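Side-chain contacts in diadenosine tetraphosphatase, putative (Trypanosoma brucei, PDB 2QJC), which probably hydrolyses diadenosine tetraphosphate or related phosphorylated substrates as a manganese-binding enzyme of the calcineurin-like phosphoesterase family: residues V41-G46 and K71-Y76; E35-A40 and L231-F236. All coordinates share one frame; numbering follows the deposited sequence.

Contact 1 (V41-G46 and K71-Y76); sequences VSFKQG and KRLGAY
Leu-73, at the end of helix 63-73, reaches with its CD2 methyl to Phe-43 and Gln-45 in the loop that follows helix 31-41. Two successive beta-alpha-beta crossovers of the calcineurin-like phosphoesterase fold thus meet here: helix 31-41 joins strands 21-24 and 49-52, and helix 63-73 joins strand 49-52 to strand 76-77. Both helices finish in a Schellman motif. In the second, Gly-74 takes the positive phi (74°) that glycine tolerates well, and its N bonds back to Lys-71 O at 3.0 Å.

The compact part of the contact is apolar. Phe-43 CE2 lies 4.0 Å from Leu-73 CD2, and the two side chains run past each other in opposite directions. The methyl meets the ring obliquely. Phe-43 directs its CB toward helix 63-73, and CG anti to the backbone N (chi1 -178°) brings CE2 to Leu-73, while the side chain also touches Leu-38, Ile-22 and Leu-50. An aromatic ring suits this junction because it is broad enough to touch two strands and two helices together. Leu-73 contributes the most buried area to the contact.

The solvent side is held less specifically: Gln-45 comes close to Leu-73 but makes no hydrogen bond across the contact. It belongs to an exposed loop and crosses Leu-73 at about a right angle, its chain extended beyond CG (chi2 172°), which carries the amide over to the leucine. A glutamine fits such a margin: CG and the amide, OE1 included, lie against a methyl, and the exposed position suits a polar group. The amide carbon CD is 3.6 Å from Leu-73 CD2, and OE1 approaches the same methyl at 3.2 Å. Gln-45 NE2 stops 4.1 Å short of Arg-72 O.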
# COMPACT_ATOMS: atom_id res chain seq x y z
N VAL A 41 -2.67 17.92 -0.31
CA VAL A 41 -1.22 17.94 -0.49
C VAL A 41 -0.85 18.84 -1.67
O VAL A 41 0.33 19.00 -1.99
CB VAL A 41 -0.64 16.52 -0.76
CG1 VAL A 41 -1.09 15.55 0.32
CG2 VAL A 41 -1.04 16.04 -2.14
N SER A 42 -1.87 19.40 -2.32
CA SER A 42 -1.66 20.28 -3.47
C SER A 42 -0.99 19.51 -4.60
O SER A 42 0.03 19.94 -5.15
CB SER A 42 -0.80 21.49 -3.07
OG SER A 42 -1.40 22.22 -2.02
N PHE A 43 -1.57 18.36 -4.93
CA PHE A 43 -1.06 17.49 -5.98
C PHE A 43 -1.00 18.23 -7.32
O PHE A 43 -1.99 18.82 -7.76
CB PHE A 43 -1.97 16.27 -6.12
CG PHE A 43 -1.51 15.28 -7.15
CD1 PHE A 43 -0.40 14.49 -6.92
CD2 PHE A 43 -2.19 15.16 -8.36
CE1 PHE A 43 0.04 13.59 -7.89
CE2 PHE A 43 -1.76 14.27 -9.33
CZ PHE A 43 -0.64 13.48 -9.10
N LYS A 44 0.17 18.19 -7.96
CA LYS A 44 0.36 18.86 -9.24
C LYS A 44 0.67 17.85 -10.33
O LYS A 44 1.83 17.49 -10.55
CB LYS A 44 1.51 19.87 -9.15
CG LYS A 44 1.48 20.74 -7.90
CD LYS A 44 0.15 21.48 -7.75
CE LYS A 44 -0.10 22.43 -8.91
NZ LYS A 44 -1.37 23.18 -8.70
N GLN A 45 -0.37 17.40 -11.03
CA GLN A 45 -0.20 16.43 -12.10
C GLN A 45 0.95 16.83 -13.02
O GLN A 45 1.17 18.02 -13.27
CB GLN A 45 -1.50 16.32 -12.90
CG GLN A 45 -1.65 15.03 -13.69
CD GLN A 45 -3.03 14.88 -14.31
OE1 GLN A 45 -4.04 15.23 -13.69
NE2 GLN A 45 -3.08 14.36 -15.53
N GLY A 46 1.67 15.85 -13.53
CA GLY A 46 2.78 16.15 -14.42
C GLY A 46 4.05 16.47 -13.64
O GLY A 46 5.15 16.32 -14.16
N LYS A 71 -5.53 5.61 -12.69
CA LYS A 71 -5.12 5.33 -14.06
C LYS A 71 -4.97 6.62 -14.88
O LYS A 71 -3.94 6.84 -15.51
CB LYS A 71 -6.13 4.41 -14.75
CG LYS A 71 -5.84 4.13 -16.21
CD LYS A 71 -6.88 3.18 -16.80
CE LYS A 71 -6.71 3.00 -18.31
NZ LYS A 71 -5.34 2.53 -18.69
N ARG A 72 -5.99 7.47 -14.86
CA ARG A 72 -5.94 8.72 -15.61
C ARG A 72 -4.82 9.62 -15.10
O ARG A 72 -4.30 10.45 -15.85
CB ARG A 72 -7.29 9.45 -15.54
CG ARG A 72 -7.55 10.17 -14.21
CD ARG A 72 -9.03 10.11 -13.82
NE ARG A 72 -9.87 11.11 -14.48
CZ ARG A 72 -9.80 12.42 -14.25
NH1 ARG A 72 -8.93 12.90 -13.38
NH2 ARG A 72 -10.63 13.25 -14.87
N LEU A 73 -4.46 9.47 -13.83
CA LEU A 73 -3.40 10.28 -13.24
C LEU A 73 -2.00 9.75 -13.50
O LEU A 73 -1.01 10.42 -13.22
CB LEU A 73 -3.60 10.42 -11.73
CG LEU A 73 -4.75 11.30 -11.27
CD1 LEU A 73 -4.82 11.30 -9.76
CD2 LEU A 73 -4.56 12.72 -11.80
N GLY A 74 -1.92 8.54 -14.05
CA GLY A 74 -0.62 7.94 -14.32
C GLY A 74 0.04 7.48 -13.03
O GLY A 74 1.24 7.22 -12.99
N ALA A 75 -0.77 7.36 -11.99
CA ALA A 75 -0.30 6.94 -10.67
C ALA A 75 0.16 5.48 -10.58
O ALA A 75 -0.34 4.61 -11.30
CB ALA A 75 -1.40 7.19 -9.63
N TYR A 76 1.10 5.23 -9.67
CA TYR A 76 1.63 3.89 -9.43
C TYR A 76 0.96 3.28 -8.20
O TYR A 76 0.27 3.97 -7.45
CB TYR A 76 3.14 3.95 -9.16
CG TYR A 76 3.99 4.15 -10.39
CD1 TYR A 76 4.40 3.06 -11.15
CD2 TYR A 76 4.40 5.42 -10.78
CE1 TYR A 76 5.19 3.23 -12.29
CE2 TYR A 76 5.19 5.61 -11.92
CZ TYR A 76 5.59 4.51 -12.66
OH TYR A 76 6.36 4.69 -13.79

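Contact 2 (E35-A40 and L231-F236); sequences EDLLRA and LSAAVF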
# COMPACT_ATOMS: atom_id res chain seq x y z
N GLU A 35 -9.70 12.17 -3.27
CA GLU A 35 -9.74 13.50 -3.88
C GLU A 35 -9.40 14.56 -2.85
O GLU A 35 -8.64 15.50 -3.12
CB GLU A 35 -11.13 13.78 -4.44
CG GLU A 35 -11.57 12.82 -5.52
CD GLU A 35 -13.04 12.95 -5.85
OE1 GLU A 35 -13.78 13.58 -5.06
OE2 GLU A 35 -13.45 12.39 -6.89
N ASP A 36 -9.95 14.42 -1.65
CA ASP A 36 -9.69 15.38 -0.58
C ASP A 36 -8.21 15.36 -0.21
O ASP A 36 -7.61 16.40 0.05
CB ASP A 36 -10.52 15.06 0.66
CG ASP A 36 -11.98 14.81 0.34
OD1 ASP A 36 -12.55 15.53 -0.51
OD2 ASP A 36 -12.56 13.89 0.95
N LEU A 37 -7.62 14.17 -0.18
CA LEU A 37 -6.21 14.04 0.17
C LEU A 37 -5.33 14.71 -0.89
O LEU A 37 -4.34 15.36 -0.56
CB LEU A 37 -5.82 12.57 0.32
CG LEU A 37 -4.35 12.32 0.71
CD1 LEU A 37 -4.02 13.07 1.98
CD2 LEU A 37 -4.10 10.84 0.89
N LEU A 38 -5.69 14.55 -2.16
CA LEU A 38 -4.92 15.16 -3.24
C LEU A 38 -4.94 16.68 -3.12
O LEU A 38 -3.92 17.35 -3.35
CB LEU A 38 -5.45 14.69 -4.59
CG LEU A 38 -5.22 13.20 -4.86
CD1 LEU A 38 -5.80 12.82 -6.21
CD2 LEU A 38 -3.73 12.87 -4.81
N ARG A 39 -6.10 17.24 -2.77
CA ARG A 39 -6.22 18.68 -2.58
C ARG A 39 -5.43 19.05 -1.33
O ARG A 39 -4.83 20.11 -1.26
CB ARG A 39 -7.68 19.11 -2.40
CG ARG A 39 -8.50 19.15 -3.68
CD ARG A 39 -9.85 19.82 -3.45
NE ARG A 39 -10.74 19.00 -2.63
CZ ARG A 39 -11.43 17.96 -3.08
NH1 ARG A 39 -11.34 17.61 -4.35
NH2 ARG A 39 -12.21 17.29 -2.26
N ALA A 40 -5.45 18.15 -0.35
CA ALA A 40 -4.75 18.37 0.91
C ALA A 40 -3.22 18.41 0.79
O ALA A 40 -2.54 18.89 1.71
CB ALA A 40 -5.16 17.31 1.93
N LEU A 231 -7.38 9.01 5.87
CA LEU A 231 -6.59 8.59 4.72
C LEU A 231 -5.30 9.41 4.80
O LEU A 231 -5.32 10.63 4.62
CB LEU A 231 -7.30 8.87 3.40
CG LEU A 231 -6.64 8.23 2.17
CD1 LEU A 231 -6.63 6.70 2.32
CD2 LEU A 231 -7.40 8.64 0.89
N SER A 232 -4.20 8.73 5.10
CA SER A 232 -2.91 9.38 5.27
C SER A 232 -1.92 9.17 4.13
O SER A 232 -1.97 8.16 3.42
CB SER A 232 -2.26 8.90 6.57
OG SER A 232 -3.18 8.97 7.64
N ALA A 233 -1.01 10.12 3.97
CA ALA A 233 0.01 10.03 2.94
C ALA A 233 1.34 10.51 3.48
O ALA A 233 1.39 11.38 4.36
CB ALA A 233 -0.39 10.87 1.73
N ALA A 234 2.42 9.92 2.97
CA ALA A 234 3.78 10.30 3.33
C ALA A 234 4.32 11.10 2.15
O ALA A 234 4.22 10.67 1.00
CB ALA A 234 4.64 9.07 3.59
N VAL A 235 4.90 12.26 2.44
CA VAL A 235 5.44 13.12 1.40
C VAL A 235 6.96 13.13 1.39
O VAL A 235 7.59 13.32 2.42
CB VAL A 235 4.94 14.57 1.57
CG1 VAL A 235 5.38 15.43 0.38
CG2 VAL A 235 3.43 14.58 1.70
N PHE A 236 7.54 12.92 0.21
CA PHE A 236 8.99 12.92 0.06
C PHE A 236 9.38 13.95 -1.00
O PHE A 236 8.71 14.08 -2.03
CB PHE A 236 9.47 11.52 -0.34
CG PHE A 236 9.32 10.50 0.76
CD1 PHE A 236 10.30 10.38 1.75
CD2 PHE A 236 8.16 9.73 0.86
CE1 PHE A 236 10.12 9.50 2.84
CE2 PHE A 236 7.97 8.85 1.95
CZ PHE A 236 8.95 8.73 2.93
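Leu-37 projects from helix 31-41 onto strand 230-236, where one methyl, CD2, meets both Leu-231 and Ala-233, and the other, CD1, lies near the backbone of Leu-231. This is helix-on-sheet packing in the alpha/beta core of the metallophosphoesterase fold. The axes of the two short segments approach to 9.1 Å and make an angle of 38°.

Leu-37 directs its CB toward the strand, and with CG anti to the backbone N (chi1 -179°) and beside the carbonyl carbon the branch reaches it. CD2 settles between two side chains on the near side of the strand, 3.8 Å from Ala-233 CB and 3.9 Å from Leu-231 CG. CD1 instead faces the backbone, 3.8 Å from Leu-231 O. Leu-37 and Leu-231 cross at about a right angle, so that the end of one lies against the branch of the other. Val-24 of the neighbouring strand touches both leucines.

Strand alternation explains the residue types. Leu-231 and Ala-233 direct their side chains to the helix, the small methyl of Ala-233 letting Leu-37 come close to the sheet. Ser-232, between them, turns its CB away, and its OG is hydrogen-bonded to Ser-223 OG. Near the start of strand 230-236 the manganese site is close: the side chain of Leu-231 lies about 6 Å from that of Asp-26, a manganese ligand.

All four touching residues are buried, and no hydrogen bond or salt bridge crosses between the segments. Cohesion here therefore rests on van der Waals contact and on the exclusion of water from hydrocarbon surfaces.

From the N terminus, the chain passes through strand 21-24 into helix 31-41, whose last turns supply the first half of contact 2 before the following loop supplies that of contact 1. Contact 1 closes first, as helix 63-73 comes back beside that loop. Contact 2 closes much later, when strand 230-236 joins the same sheet antiparallel to strand 21-24, so contact 1 is nested within its long loop. Leu-38 brings the two together: its O probably accepts a hydrogen bond from Phe-43 N, and its CD1 packs against Leu-73 CD1. Through Leu-38 and the loop, helix 31-41 meets helix 63-73, and through Leu-37 it meets strand 230-236.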